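Local coordinates for protein D-glycerate 3-kinase (PDB 6CKG) that probably phosphorylates D-glycerate at its 3-hydroxyl group, as a fungal D-glycerate 3-kinase with a P-loop-type kinase core, at residues Q22-A25 with G26-S30; K197-E200 with A201-W205; L89-S92 with D93-L97. All coordinates share one frame; numbering follows the deposited sequence. Where two conformers were deposited one is given.

Contact 1 of 3, residues Q22-A25 with G26-S30; sequences QQTA and GFVLS
With CG2 of Val28 anti to its carbonyl carbon and beside its own backbone N (CG1 takes the place anti to N, chi1 169°), this methyl is carried back over the preceding turn, where Val28 CG2 lies 3.3 Å from Thr24 O. On the neighbouring carbonyl, Leu29 CG lies 3.3 Å from Ala25 O. Phe27 does the reverse of Val28. Its CG stands anti to the backbone N (chi1 174°), which leads the ring away from the preceding turn, leaving Phe27 CB 3.5 Å from Thr24 O and that oxygen near the plane of the ring, at its edge. Between the methyls of Thr24 and Val28 the meeting is slight, CG2 to CG2 at 4.3 Å. What joins 22-25 to 26-30 is therefore mainly the backbone of an alpha helix: Gly26, Phe27, Val28 and Leu29 each donate to the carbonyl four residues earlier, the Val28 N to Thr24 O bond measuring 2.8 Å with an N-H...O angle of 168°. The hydroxyl of buried Thr24 is satisfied by Met20 O, one turn back. Helix 19-38 lies against the mixed sheet here: Thr24 and Phe27 meet Val249 of strand 247-253 and residues of strand 313-318, while Thr24 and Ala25 also pack on Leu63, Leu67 and Leu71 of helix 63-75.

Contact 2 of 3, residues K197-E200 with A201-W205; sequences KYAE and AGRQW
Glu200 reaches forward along the last turn of helix 191-204 and meets both Arg203 and Gln204 with its carboxylate. Its CG stands anti to the backbone N, and a bend at chi2 of 67° swings the acid group toward the C-terminal turn. The salt bridge to Arg203 uses one nitrogen: Arg203 NH1 lies 2.9 Å from Glu200 OE1, on the anti side of that oxygen. The two side chains cross at about a right angle, and with their planes 64° apart the groups do not form a flat, two-pronged pair. A water completes the link, donating to Glu200 OE1 and accepting from Arg203 NE in the guanidinium plane. The other oxygen takes a weak bond from the Gln204 amide, Glu200 OE2 to Gln204 NE2 2.6 Å, bent to 115° at the hydrogen. Ala199 O sits 3.8 Å above the centre of the guanidinium plane of Arg203. All this belongs to the exposed side. The compact side is that of Ala201, buried against Ile220 and Leu221, its CB 3.6 Å from Lys197 O; Ala201 N donates to the same carbonyl at 3.0 Å. Toward the helix end the backbone bonds slacken, Gln204 N to Glu200 O being weak, and Trp205 beyond is poorly ordered. Glu200 thus shares its charge between a cation, a water and, more doubtfully, the Gln204 amide, which would be expected to favour its ionised form; so bent and water-assisted a pairing is a surface link, probably of modest strength.

Contact 3 of 3, residues L89-S92 with D93-L97; sequences LTHS and DQVKL
Asp93 opens the second segment by giving its backbone N to Thr90 OG1 at 3.3 Å, the N-cap bond that starts helix 91-100. The threonine hydroxyl reaches it because OG1 stands between its own backbone N and carbonyl carbon, chi1 66°. The Asp93 carboxylate folds back over the cap and receives a water on each oxygen: one bridges OD2 to Thr90 N, the other joins OD1 to Ser92 OG and Lys96 NZ. Gln94 follows, its N bonded to Thr90 O at 2.9 Å; its amide NE2 donates onward to Ser98 OG. Val95 lays its CG2 methyl over one face of the His91 ring, a CH-pi contact with CG2 4.0 Å from the centroid. That imidazole also stacks with Phe157, and its NE2 is hydrogen-bonded to Glu160 OE1. Lys96 continues the backbone pattern with its N on Ser92 O, and its extended side chain brings NZ to the shared water. Leu97, one turn after Asp93, provides the apolar side: its CD2 lies 3.9 Å from Leu89 CD1, the two side chains crossing at about a right angle beside Thr115. The first turn is thus capped by a hydroxyl and bordered by an acid linked through water to the backbone N of Thr90; a carboxylate so near the helix N-terminus would be expected to be stabilised as the anion, with Lys96 adding to the effect.

All three are local contacts on or at the end of one helix and rest on i to i+4 backbone bonds, yet their side chains differ with position. Contact 1 is partly buried: helix 19-38 faces the mixed sheet, and its inward residues are mostly apolar. Contacts 2 and 3 are surface contacts at opposite kinds of helix end. At the C-terminal turn of 191-204, an arginine, in a direct salt bridge, and a weakly bound amide gather round one glutamate; at the N-terminus of 91-100, a hydroxyl cap and waters hold an aspartate. No two share an element or touch: nearest atoms of contacts 2 and 3 are about 20 Å apart, and contacts 1 and 3 lie on opposite sides of the chain's centre.

Contact 1 of 3, residues Q22-A25 with G26-S30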
ATOM      1  N   GLN A  22     -10.117   8.715 -14.626  1.00 36.43           N
ATOM      2  CA  GLN A  22      -9.678   9.463 -15.807  1.00 40.88           C
ATOM      3  C   GLN A  22      -8.460  10.322 -15.506  1.00 42.01           C
ATOM      4  O   GLN A  22      -7.526  10.404 -16.315  1.00 36.07           O
ATOM      5  CB  GLN A  22     -10.806  10.356 -16.329  1.00 47.29           C
ATOM      6  CG  GLN A  22     -12.039   9.614 -16.782  1.00 61.61           C
ATOM      7  CD  GLN A  22     -13.036  10.532 -17.460  1.00 72.24           C
ATOM      8  OE1 GLN A  22     -12.770  11.722 -17.650  1.00 71.18           O
ATOM      9  NE2 GLN A  22     -14.190   9.984 -17.833  1.00 76.71           N
ATOM     10  N   GLN A  23      -8.466  11.004 -14.363  1.00 35.45           N
ATOM     11  CA  GLN A  23      -7.337  11.856 -14.028  1.00 31.77           C
ATOM     12  C   GLN A  23      -6.090  11.027 -13.760  1.00 27.89           C
ATOM     13  O   GLN A  23      -4.987  11.417 -14.159  1.00 34.42           O
ATOM     14  CB  GLN A  23      -7.681  12.734 -12.823  1.00 36.10           C
ATOM     15  CG  GLN A  23      -8.648  13.857 -13.165  1.00 45.71           C
ATOM     16  CD  GLN A  23      -8.958  14.721 -11.967  1.00 48.22           C
ATOM     17  OE1 GLN A  23      -8.052  15.244 -11.321  1.00 44.23           O
ATOM     18  NE2 GLN A  23     -10.239  14.854 -11.647  1.00 52.42           N
ATOM     19  N   THR A  24      -6.241   9.880 -13.093  1.00 31.80           N
ATOM     20  CA  THR A  24      -5.087   9.018 -12.855  1.00 31.68           C
ATOM     21  C   THR A  24      -4.543   8.455 -14.162  1.00 30.60           C
ATOM     22  O   THR A  24      -3.322   8.344 -14.338  1.00 29.08           O
ATOM     23  CB  THR A  24      -5.449   7.887 -11.898  1.00 32.06           C
ATOM     24  OG1 THR A  24      -5.941   8.437 -10.667  1.00 31.90           O
ATOM     25  CG2 THR A  24      -4.224   7.049 -11.604  1.00 30.10           C
ATOM     26  N   ALA A  25      -5.436   8.127 -15.101  1.00 30.69           N
ATOM     27  CA  ALA A  25      -5.007   7.662 -16.417  1.00 28.12           C
ATOM     28  C   ALA A  25      -4.187   8.724 -17.135  1.00 30.99           C
ATOM     29  O   ALA A  25      -3.144   8.420 -17.727  1.00 32.72           O
ATOM     30  CB  ALA A  25      -6.223   7.272 -17.258  1.00 30.16           C
ATOM     31  N   GLY A  26      -4.661   9.977 -17.128  1.00 29.97           N
ATOM     32  CA  GLY A  26      -3.890  11.042 -17.756  1.00 31.24           C
ATOM     33  C   GLY A  26      -2.487  11.141 -17.184  1.00 29.40           C
ATOM     34  O   GLY A  26      -1.507  11.275 -17.926  1.00 28.57           O
ATOM     35  N   PHE A  27      -2.378  11.041 -15.859  1.00 27.94           N
ATOM     36  CA  PHE A  27      -1.091  11.088 -15.157  1.00 27.07           C
ATOM     37  C   PHE A  27      -0.211   9.881 -15.499  1.00 28.73           C
ATOM     38  O   PHE A  27       0.991  10.029 -15.759  1.00 27.80           O
ATOM     39  CB  PHE A  27      -1.359  11.156 -13.655  1.00 25.30           C
ATOM     40  CG  PHE A  27      -0.117  11.069 -12.783  1.00 26.83           C
ATOM     41  CD1 PHE A  27       0.685  12.186 -12.585  1.00 36.45           C
ATOM     42  CD2 PHE A  27       0.220   9.886 -12.143  1.00 35.58           C
ATOM     43  CE1 PHE A  27       1.815  12.121 -11.772  1.00 34.26           C
ATOM     44  CE2 PHE A  27       1.357   9.815 -11.319  1.00 31.85           C
ATOM     45  CZ  PHE A  27       2.148  10.934 -11.143  1.00 31.09           C
ATOM     46  N   VAL A  28      -0.782   8.672 -15.488  1.00 31.86           N
ATOM     47  CA  VAL A  28      -0.016   7.490 -15.892  1.00 24.64           C
ATOM     48  C   VAL A  28       0.488   7.628 -17.327  1.00 23.99           C
ATOM     49  O   VAL A  28       1.648   7.319 -17.628  1.00 29.42           O
ATOM     50  CB  VAL A  28      -0.852   6.211 -15.700  1.00 24.97           C
ATOM     51  CG1 VAL A  28      -0.181   5.045 -16.366  1.00 29.72           C
ATOM     52  CG2 VAL A  28      -1.030   5.929 -14.184  1.00 24.22           C
ATOM     53  N   LEU A  29      -0.373   8.083 -18.242  1.00 24.06           N
ATOM     54  CA  LEU A  29       0.039   8.204 -19.640  1.00 31.25           C
ATOM     55  C   LEU A  29       1.161   9.227 -19.805  1.00 36.60           C
ATOM     56  O   LEU A  29       2.105   9.009 -20.579  1.00 31.93           O
ATOM     57  CB  LEU A  29      -1.158   8.586 -20.516  1.00 32.96           C
ATOM     58  CG  LEU A  29      -2.203   7.494 -20.716  1.00 33.90           C
ATOM     59  CD1 LEU A  29      -3.523   8.090 -21.181  1.00 37.94           C
ATOM     60  CD2 LEU A  29      -1.681   6.495 -21.720  1.00 37.48           C
ATOM     61  N   SER A  30       1.072  10.358 -19.096  1.00 29.73           N
ATOM     62  CA  SER A  30       2.117  11.373 -19.183  0.52 34.95           C
ATOM     63  C   SER A  30       3.415  10.882 -18.550  1.00 30.09           C
ATOM     64  O   SER A  30       4.505  11.100 -19.093  1.00 32.37           O
ATOM     65  CB  SER A  30       1.627  12.669 -18.520  0.52 37.50           C
ATOM     66  OG  SER A  30       2.688  13.400 -17.941  0.52 37.37           O
TER

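Contact 2 of 3, residues K197-E200 with A201-W205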
ATOM      1  N   LYS A 197       7.176  12.743  18.139  1.00 25.92           N
ATOM      2  CA  LYS A 197       5.751  12.580  17.863  1.00 29.12           C
ATOM      3  C   LYS A 197       5.022  11.924  19.025  1.00 32.24           C
ATOM      4  O   LYS A 197       3.911  12.343  19.379  1.00 29.05           O
ATOM      5  CB  LYS A 197       5.553  11.765  16.576  1.00 26.61           C
ATOM      6  CG  LYS A 197       6.033  12.476  15.311  1.00 30.73           C
ATOM      7  CD  LYS A 197       5.617  11.680  14.051  1.00 35.22           C
ATOM      8  CE  LYS A 197       6.022  12.391  12.776  1.00 40.65           C
ATOM      9  NZ  LYS A 197       5.452  11.675  11.582  1.00 49.34           N
ATOM     10  N   TYR A 198       5.628  10.905  19.645  1.00 30.53           N
ATOM     11  CA  TYR A 198       4.989  10.264  20.794  1.00 28.60           C
ATOM     12  C   TYR A 198       4.796  11.248  21.944  1.00 28.43           C
ATOM     13  O   TYR A 198       3.713  11.317  22.543  1.00 28.38           O
ATOM     14  CB  TYR A 198       5.810   9.051  21.247  1.00 26.13           C
ATOM     15  CG  TYR A 198       5.175   8.287  22.368  1.00 34.30           C
ATOM     16  CD1 TYR A 198       5.433   8.625  23.700  1.00 39.32           C
ATOM     17  CD2 TYR A 198       4.334   7.207  22.114  1.00 37.16           C
ATOM     18  CE1 TYR A 198       4.856   7.926  24.738  1.00 45.33           C
ATOM     19  CE2 TYR A 198       3.749   6.495  23.167  1.00 35.64           C
ATOM     20  CZ  TYR A 198       4.015   6.866  24.466  1.00 45.53           C
ATOM     21  OH  TYR A 198       3.448   6.175  25.510  1.00 56.91           O
ATOM     22  N   ALA A 199       5.843  12.007  22.287  1.00 26.01           N
ATOM     23  CA  ALA A 199       5.726  12.974  23.378  1.00 29.79           C
ATOM     24  C   ALA A 199       4.718  14.064  23.049  1.00 32.02           C
ATOM     25  O   ALA A 199       3.986  14.530  23.931  1.00 27.92           O
ATOM     26  CB  ALA A 199       7.082  13.608  23.687  1.00 29.61           C
ATOM     27  N   GLU A 200       4.683  14.508  21.788  1.00 31.14           N
ATOM     28  CA  GLU A 200       3.749  15.567  21.415  1.00 32.59           C
ATOM     29  C   GLU A 200       2.309  15.103  21.616  1.00 35.44           C
ATOM     30  O   GLU A 200       1.485  15.820  22.197  1.00 35.89           O
ATOM     31  CB  GLU A 200       3.995  15.995  19.966  1.00 35.76           C
ATOM     32  CG  GLU A 200       2.906  16.878  19.365  1.00 42.19           C
ATOM     33  CD  GLU A 200       2.826  18.244  20.025  1.00 52.47           C
ATOM     34  OE1 GLU A 200       3.799  18.659  20.686  1.00 58.64           O
ATOM     35  OE2 GLU A 200       1.779  18.906  19.890  1.00 58.32           O
ATOM     36  N   ALA A 201       2.002  13.888  21.160  1.00 36.31           N
ATOM     37  CA  ALA A 201       0.674  13.310  21.340  1.00 30.37           C
ATOM     38  C   ALA A 201       0.262  13.324  22.799  1.00 34.00           C
ATOM     39  O   ALA A 201      -0.887  13.635  23.133  1.00 37.02           O
ATOM     40  CB  ALA A 201       0.660  11.875  20.808  1.00 29.66           C
ATOM     41  N   GLY A 202       1.187  12.958  23.688  1.00 34.19           N
ATOM     42  CA  GLY A 202       0.848  12.900  25.100  1.00 34.68           C
ATOM     43  C   GLY A 202       0.552  14.262  25.694  1.00 38.39           C
ATOM     44  O   GLY A 202      -0.272  14.381  26.604  1.00 43.68           O
ATOM     45  N   ARG A 203       1.209  15.305  25.188  1.00 41.48           N
ATOM     46  CA  ARG A 203       0.954  16.656  25.675  1.00 44.11           C
ATOM     47  C   ARG A 203      -0.356  17.225  25.147  1.00 50.00           C
ATOM     48  O   ARG A 203      -0.940  18.104  25.786  1.00 52.60           O
ATOM     49  CB  ARG A 203       2.113  17.582  25.299  1.00 42.67           C
ATOM     50  CG  ARG A 203       3.315  17.471  26.234  1.00 38.75           C
ATOM     51  CD  ARG A 203       4.355  18.541  25.930  1.00 34.43           C
ATOM     52  NE  ARG A 203       4.651  18.601  24.501  1.00 33.47           N
ATOM     53  CZ  ARG A 203       5.677  17.990  23.923  1.00 34.94           C
ATOM     54  NH1 ARG A 203       5.856  18.103  22.616  1.00 32.94           N
ATOM     55  NH2 ARG A 203       6.519  17.257  24.651  1.00 34.48           N
ATOM     56  N   GLN A 204      -0.842  16.731  24.005  1.00 54.58           N
ATOM     57  CA  GLN A 204      -2.058  17.278  23.415  1.00 60.45           C
ATOM     58  C   GLN A 204      -3.327  16.686  24.017  1.00 64.77           C
ATOM     59  O   GLN A 204      -4.373  17.343  24.010  1.00 73.22           O
ATOM     60  CB  GLN A 204      -2.065  17.047  21.902  1.00 66.61           C
ATOM     61  CG  GLN A 204      -0.938  17.734  21.143  1.00 79.49           C
ATOM     62  CD  GLN A 204      -1.298  17.994  19.687  1.00 91.87           C
ATOM     63  OE1 GLN A 204      -2.426  18.384  19.376  1.00 98.12           O
ATOM     64  NE2 GLN A 204      -0.340  17.779  18.788  1.00 91.73           N
ATOM     65  N   TRP A 205      -3.263  15.468  24.542  1.00 66.02           N
ATOM     66  CA  TRP A 205      -4.477  14.718  24.856  1.00 70.38           C
ATOM     67  C   TRP A 205      -4.864  14.772  26.336  1.00 68.91           C
ATOM     68  O   TRP A 205      -4.064  14.459  27.213  1.00 67.86           O
ATOM     69  CB  TRP A 205      -4.314  13.262  24.403  1.00 77.13           C
ATOM     70  CG  TRP A 205      -5.525  12.430  24.640  1.00 87.20           C
ATOM     71  CD1 TRP A 205      -5.660  11.422  25.549  1.00 91.93           C
ATOM     72  CD2 TRP A 205      -6.788  12.542  23.973  1.00 92.53           C
ATOM     73  NE1 TRP A 205      -6.928  10.892  25.484  1.00 93.51           N
ATOM     74  CE2 TRP A 205      -7.641  11.565  24.527  1.00 94.39           C
ATOM     75  CE3 TRP A 205      -7.280  13.373  22.959  1.00 96.22           C
ATOM     76  CZ2 TRP A 205      -8.959  11.393  24.101  1.00 97.42           C
ATOM     77  CZ3 TRP A 205      -8.590  13.201  22.537  1.00 99.49           C
ATOM     78  CH2 TRP A 205      -9.413  12.217  23.107  1.00100.05           C
TER
HETATM   79  O   HOH W   1       2.928  20.399  22.976  1.00 38.02           O

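Contact 3 of 3, residues L89-S92 with D93-L97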
ATOM      1  N   LEU A  89       3.534 -12.351   4.814  1.00 25.10           N
ATOM      2  CA  LEU A  89       4.205 -13.591   5.185  1.00 27.82           C
ATOM      3  C   LEU A  89       3.250 -14.768   5.081  1.00 26.07           C
ATOM      4  O   LEU A  89       2.036 -14.627   5.259  1.00 25.42           O
ATOM      5  CB  LEU A  89       4.740 -13.514   6.629  1.00 31.12           C
ATOM      6  CG  LEU A  89       5.808 -12.460   6.899  1.00 28.41           C
ATOM      7  CD1 LEU A  89       6.012 -12.321   8.427  1.00 23.63           C
ATOM      8  CD2 LEU A  89       7.101 -12.851   6.174  1.00 26.37           C
ATOM      9  N   THR A  90       3.807 -15.944   4.792  1.00 29.13           N
ATOM     10  CA  THR A  90       3.022 -17.158   4.943  1.00 29.62           C
ATOM     11  C   THR A  90       2.571 -17.259   6.397  1.00 35.64           C
ATOM     12  O   THR A  90       3.156 -16.640   7.284  1.00 31.56           O
ATOM     13  CB  THR A  90       3.832 -18.401   4.562  1.00 31.66           C
ATOM     14  OG1 THR A  90       4.894 -18.576   5.502  1.00 33.50           O
ATOM     15  CG2 THR A  90       4.416 -18.276   3.163  1.00 34.89           C
ATOM     16  N   HIS A  91       1.509 -18.038   6.641  1.00 31.99           N
ATOM     17  CA  HIS A  91       1.037 -18.196   8.014  1.00 31.34           C
ATOM     18  C   HIS A  91       2.145 -18.721   8.927  1.00 32.91           C
ATOM     19  O   HIS A  91       2.297 -18.260  10.065  1.00 33.90           O
ATOM     20  CB  HIS A  91      -0.177 -19.131   8.059  1.00 31.69           C
ATOM     21  CG  HIS A  91      -0.840 -19.190   9.404  1.00 35.80           C
ATOM     22  ND1 HIS A  91      -0.607 -20.206  10.307  1.00 37.01           N
ATOM     23  CD2 HIS A  91      -1.710 -18.344  10.007  1.00 34.79           C
ATOM     24  CE1 HIS A  91      -1.310 -19.989  11.405  1.00 38.47           C
ATOM     25  NE2 HIS A  91      -1.983 -18.862  11.251  1.00 37.01           N
ATOM     26  N   SER A  92       2.929 -19.692   8.446  1.00 29.88           N
ATOM     27  CA  SER A  92       4.008 -20.242   9.266  1.00 30.43           C
ATOM     28  C   SER A  92       5.012 -19.161   9.663  1.00 29.59           C
ATOM     29  O   SER A  92       5.425 -19.071  10.830  1.00 31.69           O
ATOM     30  CB  SER A  92       4.701 -21.383   8.521  1.00 33.74           C
ATOM     31  OG  SER A  92       5.546 -22.080   9.406  1.00 34.12           O
ATOM     32  N   ASP A  93       5.413 -18.330   8.704  1.00 27.33           N
ATOM     33  CA  ASP A  93       6.368 -17.256   8.970  1.00 33.52           C
ATOM     34  C   ASP A  93       5.781 -16.195   9.889  1.00 34.65           C
ATOM     35  O   ASP A  93       6.497 -15.628  10.719  1.00 34.74           O
ATOM     36  CB  ASP A  93       6.815 -16.607   7.658  1.00 25.91           C
ATOM     37  CG  ASP A  93       7.893 -17.406   6.945  1.00 36.84           C
ATOM     38  OD1 ASP A  93       8.330 -18.451   7.474  1.00 38.85           O
ATOM     39  OD2 ASP A  93       8.307 -16.980   5.852  1.00 40.81           O
ATOM     40  N   GLN A  94       4.488 -15.881   9.726  1.00 31.98           N
ATOM     41  CA  GLN A  94       3.846 -14.914  10.612  1.00 29.65           C
ATOM     42  C   GLN A  94       3.797 -15.439  12.043  1.00 33.38           C
ATOM     43  O   GLN A  94       4.007 -14.680  12.996  1.00 31.92           O
ATOM     44  CB  GLN A  94       2.438 -14.585  10.114  1.00 27.94           C
ATOM     45  CG  GLN A  94       1.621 -13.752  11.097  1.00 28.80           C
ATOM     46  CD  GLN A  94       2.247 -12.400  11.395  1.00 32.28           C
ATOM     47  OE1 GLN A  94       2.632 -11.663  10.482  1.00 28.16           O
ATOM     48  NE2 GLN A  94       2.354 -12.068  12.683  1.00 27.04           N
ATOM     49  N   VAL A  95       3.522 -16.735  12.209  1.00 33.21           N
ATOM     50  CA  VAL A  95       3.533 -17.332  13.541  1.00 33.42           C
ATOM     51  C   VAL A  95       4.922 -17.205  14.159  1.00 37.04           C
ATOM     52  O   VAL A  95       5.060 -16.852  15.333  1.00 36.58           O
ATOM     53  CB  VAL A  95       3.057 -18.793  13.477  1.00 34.92           C
ATOM     54  CG1 VAL A  95       3.339 -19.546  14.790  1.00 40.90           C
ATOM     55  CG2 VAL A  95       1.574 -18.839  13.152  1.00 39.10           C
ATOM     56  N   LYS A  96       5.970 -17.453  13.365  1.00 36.88           N
ATOM     57  CA  LYS A  96       7.332 -17.297  13.860  1.00 36.95           C
ATOM     58  C   LYS A  96       7.587 -15.868  14.299  1.00 38.91           C
ATOM     59  O   LYS A  96       8.174 -15.638  15.360  1.00 40.32           O
ATOM     60  CB  LYS A  96       8.341 -17.722  12.793  1.00 35.18           C
ATOM     61  CG  LYS A  96       8.446 -19.237  12.631  1.00 42.79           C
ATOM     62  CD  LYS A  96       9.358 -19.635  11.487  1.00 43.37           C
ATOM     63  CE  LYS A  96       9.499 -21.171  11.416  1.00 49.92           C
ATOM     64  NZ  LYS A  96      10.081 -21.627  10.123  1.00 50.80           N
ATOM     65  N   LEU A  97       7.118 -14.897  13.511  1.00 32.31           N
ATOM     66  CA  LEU A  97       7.272 -13.489  13.869  1.00 33.84           C
ATOM     67  C   LEU A  97       6.544 -13.171  15.167  1.00 37.65           C
ATOM     68  O   LEU A  97       7.107 -12.539  16.068  1.00 36.94           O
ATOM     69  CB  LEU A  97       6.761 -12.604  12.727  1.00 31.73           C
ATOM     70  CG  LEU A  97       6.686 -11.098  12.980  1.00 35.52           C
ATOM     71  CD1 LEU A  97       8.078 -10.556  13.267  1.00 37.48           C
ATOM     72  CD2 LEU A  97       6.064 -10.425  11.781  1.00 33.38           C
TER
HETATM   73  O   HOH W   2       6.770 -15.772   4.161  1.00 27.15           O
HETATM   74  O   HOH W   3       7.924 -20.923   8.289  1.00 37.81           O